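Local coordinates for protein aspartate-semialdehyde dehydrogenase (Vibrio cholerae, PDB 2R00) that catalyses the NADPH-dependent reductive dephosphorylation of L-aspartyl-4-phosphate to L-aspartate-semialdehyde, a step in lysine, threonine and methionine biosynthesis, at residues A[54-58]-A[59-63]; A[139-142]-A[143-146]; A[266-269]-A[270-273]. All coordinates share one frame; numbering follows the deposited sequence.

Contact 1: residues A[54-58]-A[59-63]; sequences RVQNV and EEFDW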
loop_
_atom_site.group_PDB
_atom_site.type_symbol
_atom_site.label_atom_id
_atom_site.label_comp_id
_atom_site.label_asym_id
_atom_site.label_seq_id
_atom_site.Cartn_x
_atom_site.Cartn_y
_atom_site.Cartn_z
ATOM N N ARG A 54 24.478 10.896 -33.980
ATOM C CA ARG A 54 23.336 10.719 -34.877
ATOM C C ARG A 54 22.744 9.312 -34.786
ATOM O O ARG A 54 23.455 8.316 -34.954
ATOM C CB ARG A 54 23.726 11.025 -36.329
ATOM C CG ARG A 54 22.546 11.000 -37.309
ATOM C CD ARG A 54 22.947 11.421 -38.734
ATOM N NE ARG A 54 23.845 12.581 -38.758
ATOM C CZ ARG A 54 23.460 13.856 -38.767
ATOM N NH1 ARG A 54 22.165 14.190 -38.769
ATOM N NH2 ARG A 54 24.384 14.810 -38.782
ATOM N N VAL A 55 21.436 9.244 -34.553
ATOM C CA VAL A 55 20.713 7.961 -34.520
ATOM C C VAL A 55 20.791 7.291 -35.898
ATOM O O VAL A 55 20.583 7.941 -36.928
ATOM C CB VAL A 55 19.238 8.139 -34.079
ATOM C CG1 VAL A 55 18.489 6.799 -34.050
ATOM C CG2 VAL A 55 19.162 8.826 -32.708
ATOM N N GLN A 56 21.127 6.005 -35.912
ATOM C CA GLN A 56 21.125 5.232 -37.153
ATOM C C GLN A 56 20.201 4.022 -37.059
ATOM O O GLN A 56 19.757 3.640 -35.972
ATOM C CB GLN A 56 22.548 4.816 -37.571
ATOM C CG GLN A 56 23.353 4.109 -36.503
ATOM C CD GLN A 56 24.812 3.936 -36.878
ATOM O OE1 GLN A 56 25.695 4.550 -36.270
ATOM N NE2 GLN A 56 25.079 3.096 -37.884
ATOM N N ASN A 57 19.905 3.435 -38.211
ATOM C CA ASN A 57 19.037 2.274 -38.294
ATOM C C ASN A 57 19.774 1.031 -37.806
ATOM O O ASN A 57 20.874 0.724 -38.267
ATOM C CB ASN A 57 18.554 2.115 -39.740
ATOM C CG ASN A 57 17.505 1.032 -39.904
ATOM O OD1 ASN A 57 17.239 0.242 -38.996
ATOM N ND2 ASN A 57 16.909 0.984 -41.088
ATOM N N VAL A 58 19.170 0.335 -36.849
ATOM C CA VAL A 58 19.739 -0.907 -36.308
ATOM C C VAL A 58 19.974 -1.968 -37.401
ATOM O O VAL A 58 20.939 -2.726 -37.330
ATOM C CB VAL A 58 18.876 -1.472 -35.122
ATOM C CG1 VAL A 58 17.462 -1.874 -35.579
ATOM C CG2 VAL A 58 19.591 -2.614 -34.426
ATOM N N GLU A 59 19.104 -1.982 -38.411
ATOM C CA GLU A 59 19.165 -2.941 -39.523
ATOM C C GLU A 59 20.455 -2.837 -40.338
ATOM O O GLU A 59 20.880 -3.819 -40.958
ATOM C CB GLU A 59 17.966 -2.747 -40.457
ATOM C CG GLU A 59 16.588 -2.988 -39.821
ATOM C CD GLU A 59 16.210 -4.462 -39.727
ATOM O OE1 GLU A 59 16.974 -5.325 -40.215
ATOM O OE2 GLU A 59 15.135 -4.760 -39.158
ATOM N N GLU A 60 21.057 -1.645 -40.349
ATOM C CA GLU A 60 22.301 -1.398 -41.090
ATOM C C GLU A 60 23.565 -1.399 -40.210
ATOM O O GLU A 60 24.685 -1.318 -40.724
ATOM C CB GLU A 60 22.203 -0.080 -41.881
ATOM C CG GLU A 60 20.990 0.027 -42.823
ATOM C CD GLU A 60 20.896 1.383 -43.535
ATOM O OE1 GLU A 60 21.235 2.427 -42.922
ATOM O OE2 GLU A 60 20.468 1.413 -44.714
ATOM N N PHE A 61 23.392 -1.517 -38.894
ATOM C CA PHE A 61 24.497 -1.348 -37.955
ATOM C C PHE A 61 25.487 -2.514 -37.940
ATOM O O PHE A 61 25.086 -3.679 -37.928
ATOM C CB PHE A 61 23.960 -1.070 -36.543
ATOM C CG PHE A 61 25.013 -0.622 -35.568
ATOM C CD1 PHE A 61 25.681 0.589 -35.744
ATOM C CD2 PHE A 61 25.337 -1.410 -34.461
ATOM C CE1 PHE A 61 26.657 1.008 -34.837
ATOM C CE2 PHE A 61 26.303 -0.999 -33.547
ATOM C CZ PHE A 61 26.967 0.213 -33.735
ATOM N N ASP A 62 26.776 -2.175 -37.947
ATOM C CA ASP A 62 27.868 -3.130 -37.767
ATOM C C ASP A 62 28.212 -3.191 -36.276
ATOM O O ASP A 62 28.742 -2.234 -35.715
ATOM C CB ASP A 62 29.094 -2.703 -38.608
ATOM C CG ASP A 62 30.339 -3.535 -38.321
ATOM O OD1 ASP A 62 30.216 -4.647 -37.772
ATOM O OD2 ASP A 62 31.457 -3.069 -38.648
ATOM N N TRP A 63 27.903 -4.322 -35.644
ATOM C CA TRP A 63 28.043 -4.474 -34.192
ATOM C C TRP A 63 29.497 -4.650 -33.751
ATOM O O TRP A 63 29.808 -4.494 -32.573
ATOM C CB TRP A 63 27.176 -5.638 -33.675
ATOM C CG TRP A 63 25.683 -5.413 -33.813
ATOM C CD1 TRP A 63 24.881 -5.833 -34.831
ATOM C CD2 TRP A 63 24.825 -4.726 -32.885
ATOM N NE1 TRP A 63 23.578 -5.448 -34.604
ATOM C CE2 TRP A 63 23.516 -4.769 -33.415
ATOM C CE3 TRP A 63 25.035 -4.085 -31.654
ATOM C CZ2 TRP A 63 22.415 -4.190 -32.757
ATOM C CZ3 TRP A 63 23.937 -3.503 -31.001
ATOM C CH2 TRP A 63 22.647 -3.567 -31.556
HETATM O O HOH W 1 22.720 -4.857 -37.583
#
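N57 OD1 accepts a hydrogen bond from E59 N at 3.0 Å just past the end of strand 51-57, closing an Asx turn. CG of N57 lies anti to the backbone N (chi1 -173°), which sets the amide beside its own carbonyl carbon with OD1 facing E59 N; the donor stands above the amide carbonyl plane, 58° out of it. The main chain bends in the same place through two successive turns, from E60 N to N57 O (3.2 Å) and from F61 N to V58 O (3.2 Å). A water then ties the loop together: it donates to V58 O (2.8 Å) and F61 O (2.7 Å) and accepts a weak bond from W63 NE1.

Flat groups supply the second kind of contact. The amide of Q56 stands almost perpendicular to the F61 ring (87°) and brings NE2 to the ring edge, near its plane, 3.4 Å from CD1. F61 in turn points CD2 at the centre of one indole face of W63.

Apolar packing completes the set, with V58 CG2 against W63 CZ2 at 3.6 Å. W81 of helix 75-87 touches both side chains, while F61 also meets F34.

The turn opens the connection that crosses from strand 51-57 to the parallel strand 68-71, on the far side of 30-37 and 4-9 in the Rossmann-type nucleotide-binding sheet.

Contact 2: residues A[139-142]-A[143-146]; sequences ALKP and IYDA
K141 and D145, one turn apart on helix 131-147, form an i to i+4 salt bridge on a helix of the dimerisation domain. From CB, which heads away from the following turn, the lysine chain has CG anti to its own nitrogen (chi1 -171°) and then bends at chi2 (49°), which turns it forward along the helix, toward D145. CG comes within 3.9 Å of D145 OD2. The next carbon, CD, lies 3.6 Å from D145 OD1 and also skirts the ring of Y144 obliquely. CE draws closer to D145 OD1, at 3.4 Å, and a last bend at chi4 turns NZ to the carboxylate. The K141 side chain also touches V112 and F224.

Beneath this bridge the main chain keeps its helical bonds: Y144 N to L140 O, D145 N to K141 O, and A146 N to P142 O. P142 has no N-H to give to the preceding turn, and the helix is kinked there.

A139, L140 and I143 form the buried, apolar side and all reach strand 306-313. P142, partly exposed, leans on L265 of helix 258-267, and Y144 stacks on F224 and hydrogen-bonds D226 OD1 through OH. At the tip of K141, NZ sits 3.0 Å from D145 OD2, on its syn lone pair, with a weak second bond to D145 OD1 at 3.2 Å.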
loop_
_atom_site.group_PDB
_atom_site.type_symbol
_atom_site.label_atom_id
_atom_site.label_comp_id
_atom_site.label_asym_id
_atom_site.label_seq_id
_atom_site.Cartn_x
_atom_site.Cartn_y
_atom_site.Cartn_z
ATOM N N ALA A 139 17.127 -1.834 -0.960
ATOM C CA ALA A 139 16.664 -1.589 0.407
ATOM C C ALA A 139 16.784 -2.787 1.348
ATOM O O ALA A 139 17.078 -2.609 2.522
ATOM C CB ALA A 139 15.220 -1.055 0.399
ATOM N N LEU A 140 16.557 -3.996 0.842
ATOM C CA LEU A 140 16.496 -5.199 1.681
ATOM C C LEU A 140 17.833 -5.883 1.945
ATOM O O LEU A 140 17.996 -6.563 2.958
ATOM C CB LEU A 140 15.529 -6.222 1.077
ATOM C CG LEU A 140 14.108 -6.347 1.640
ATOM C CD1 LEU A 140 13.554 -5.048 2.158
ATOM C CD2 LEU A 140 13.168 -6.981 0.624
ATOM N N LYS A 141 18.775 -5.720 1.021
ATOM C CA LYS A 141 20.065 -6.405 1.115
ATOM C C LYS A 141 20.795 -6.255 2.467
ATOM O O LYS A 141 21.247 -7.270 3.012
ATOM C CB LYS A 141 20.978 -6.042 -0.072
ATOM C CG LYS A 141 22.264 -6.881 -0.187
ATOM C CD LYS A 141 21.998 -8.383 -0.097
ATOM C CE LYS A 141 23.196 -9.195 -0.597
ATOM N NZ LYS A 141 24.501 -8.619 -0.183
ATOM N N PRO A 142 20.911 -5.020 3.013
ATOM C CA PRO A 142 21.518 -4.877 4.350
ATOM C C PRO A 142 20.794 -5.661 5.450
ATOM O O PRO A 142 21.440 -6.182 6.355
ATOM C CB PRO A 142 21.413 -3.367 4.625
ATOM C CG PRO A 142 21.320 -2.749 3.262
ATOM C CD PRO A 142 20.523 -3.709 2.461
ATOM N N ILE A 143 19.465 -5.725 5.382
ATOM C CA ILE A 143 18.685 -6.542 6.321
ATOM C C ILE A 143 18.937 -8.038 6.095
ATOM O O ILE A 143 19.150 -8.790 7.048
ATOM C CB ILE A 143 17.166 -6.228 6.235
ATOM C CG1 ILE A 143 16.924 -4.729 6.483
ATOM C CG2 ILE A 143 16.386 -7.107 7.213
ATOM C CD1 ILE A 143 15.551 -4.189 5.994
ATOM N N TYR A 144 18.924 -8.461 4.833
ATOM C CA TYR A 144 19.221 -9.844 4.479
ATOM C C TYR A 144 20.569 -10.273 5.067
ATOM O O TYR A 144 20.659 -11.287 5.766
ATOM C CB TYR A 144 19.238 -10.006 2.957
ATOM C CG TYR A 144 19.446 -11.428 2.489
ATOM C CD1 TYR A 144 18.407 -12.346 2.528
ATOM C CD2 TYR A 144 20.681 -11.846 1.986
ATOM C CE1 TYR A 144 18.585 -13.651 2.097
ATOM C CE2 TYR A 144 20.872 -13.151 1.548
ATOM C CZ TYR A 144 19.814 -14.050 1.608
ATOM O OH TYR A 144 19.973 -15.354 1.180
ATOM N N ASP A 145 21.600 -9.479 4.796
ATOM C CA ASP A 145 22.955 -9.723 5.295
ATOM C C ASP A 145 23.042 -9.855 6.828
ATOM O O ASP A 145 23.663 -10.796 7.349
ATOM C CB ASP A 145 23.888 -8.612 4.793
ATOM C CG ASP A 145 24.152 -8.702 3.294
ATOM O OD1 ASP A 145 23.815 -9.749 2.695
ATOM O OD2 ASP A 145 24.702 -7.737 2.723
ATOM N N ALA A 146 22.396 -8.932 7.540
ATOM C CA ALA A 146 22.461 -8.897 9.002
ATOM C C ALA A 146 21.731 -10.065 9.652
ATOM O O ALA A 146 22.304 -10.760 10.497
ATOM C CB ALA A 146 21.933 -7.571 9.535
#

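Contact 3: residues A[266-269]-A[270-273]; sequences EQTD and GIEL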
loop_
_atom_site.group_PDB
_atom_site.type_symbol
_atom_site.label_atom_id
_atom_site.label_comp_id
_atom_site.label_asym_id
_atom_site.label_seq_id
_atom_site.Cartn_x
_atom_site.Cartn_y
_atom_site.Cartn_z
ATOM N N GLU A 266 21.081 4.135 6.448
ATOM C CA GLU A 266 21.683 5.462 6.403
ATOM C C GLU A 266 23.139 5.392 5.941
ATOM O O GLU A 266 23.649 6.329 5.333
ATOM C CB GLU A 266 21.624 6.077 7.792
ATOM C CG GLU A 266 21.344 7.559 7.817
ATOM C CD GLU A 266 20.806 8.002 9.166
ATOM O OE1 GLU A 266 19.975 8.936 9.189
ATOM O OE2 GLU A 266 21.195 7.400 10.199
ATOM N N GLN A 267 23.793 4.272 6.242
ATOM C CA GLN A 267 25.193 4.040 5.874
ATOM C C GLN A 267 25.328 3.499 4.455
ATOM O O GLN A 267 26.342 3.727 3.794
ATOM C CB GLN A 267 25.845 3.059 6.855
ATOM C CG GLN A 267 26.102 3.637 8.242
ATOM C CD GLN A 267 26.252 2.564 9.314
ATOM O OE1 GLN A 267 26.556 1.400 9.018
ATOM N NE2 GLN A 267 26.034 2.951 10.571
ATOM N N THR A 268 24.294 2.792 3.999
ATOM C CA THR A 268 24.309 2.057 2.733
ATOM C C THR A 268 24.285 3.013 1.526
ATOM O O THR A 268 23.575 4.015 1.535
ATOM C CB THR A 268 23.124 1.053 2.673
ATOM O OG1 THR A 268 23.099 0.257 3.868
ATOM C CG2 THR A 268 23.242 0.133 1.477
ATOM N N ASP A 269 25.071 2.697 0.495
ATOM C CA ASP A 269 25.169 3.565 -0.686
ATOM C C ASP A 269 23.984 3.393 -1.632
ATOM O O ASP A 269 23.488 2.281 -1.829
ATOM C CB ASP A 269 26.493 3.343 -1.428
ATOM C CG ASP A 269 27.689 3.376 -0.496
ATOM O OD1 ASP A 269 28.392 4.416 -0.459
ATOM O OD2 ASP A 269 27.902 2.372 0.225
ATOM N N GLY A 270 23.527 4.508 -2.197
ATOM C CA GLY A 270 22.370 4.498 -3.087
ATOM C C GLY A 270 21.025 4.650 -2.386
ATOM O O GLY A 270 20.002 4.848 -3.042
ATOM N N ILE A 271 21.026 4.562 -1.057
ATOM C CA ILE A 271 19.802 4.709 -0.267
ATOM C C ILE A 271 19.750 6.071 0.411
ATOM O O ILE A 271 20.717 6.481 1.048
ATOM C CB ILE A 271 19.689 3.610 0.821
ATOM C CG1 ILE A 271 19.544 2.229 0.174
ATOM C CG2 ILE A 271 18.521 3.908 1.785
ATOM C CD1 ILE A 271 19.699 1.064 1.115
ATOM N N GLU A 272 18.630 6.772 0.259
ATOM C CA GLU A 272 18.351 7.921 1.107
ATOM C C GLU A 272 17.262 7.555 2.117
ATOM O O GLU A 272 16.119 7.256 1.740
ATOM C CB GLU A 272 17.961 9.153 0.293
ATOM C CG GLU A 272 17.616 10.362 1.176
ATOM C CD GLU A 272 17.786 11.703 0.478
ATOM O OE1 GLU A 272 18.364 11.738 -0.626
ATOM O OE2 GLU A 272 17.347 12.730 1.046
ATOM N N LEU A 273 17.631 7.566 3.397
ATOM C CA LEU A 273 16.680 7.308 4.471
ATOM C C LEU A 273 16.078 8.593 5.035
ATOM O O LEU A 273 16.804 9.532 5.399
ATOM C CB LEU A 273 17.330 6.505 5.600
ATOM C CG LEU A 273 16.348 6.068 6.692
ATOM C CD1 LEU A 273 15.882 4.631 6.443
ATOM C CD2 LEU A 273 16.974 6.211 8.058
HETATM O O HOH W 2 22.728 6.167 2.687
#
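T268 and I271 are the first and last residues of a type II beta turn that connects helix 258-267 to edge strand 271-273 in the dimerisation domain. Their side chains meet across it, CG2 of T268 lying 3.7 Å from CD1 of I271. In T268, CG2 is anti to the backbone N (chi1 -51°, measured to OG1), which sends the methyl toward I271 while OG1 bonds back to M264 O of the last helical turn. CG1 of I271 lies anti to the carbonyl carbon (chi1 -65°) and the chain runs on extended, carrying CD1 to the methyl and to within 3.8 Å of T268 CB. Farther in, I271 rests on L265 and V294.

G270 occupies the third turn position with a positive phi of 88°, where a CB would be jammed against the carbonyl O of D269, which calls for glycine. The chain then runs back beside the helix end, and E266 meets L273 there: OE1 lies 4.2 Å from L273 CD2. This is a loose approach, as the carboxylate's firm partner is R275, which forms a salt bridge with OE2.

A water spans the turn, its oxygen 2.6 Å from T268 O and 2.6 Å from I271 O.

Contacts 2 and 3 belong to the dimerisation domain and touch each other: P142 CG lies 3.5 Å from T268 OG1, and A139 CA 4.1 Å from I271 CD1. Contact 1 is in the nucleotide-binding domain, across the chain's centre, about 42 Å from contact 2 and 39 Å from contact 3 between centres. All three are partly buried. In contact 1 aromatic rings pack inward and glutamates line the outside; contact 2 turns apolar residues to the sheet and keeps its ion pair outside; contact 3 buries I271 and L273 while D269 and E266 stay exposed. A side-chain amide and successive main-chain turns shape contact 1, helical bonds interrupted at a proline contact 2, and a glycine turn with bridging water contact 3.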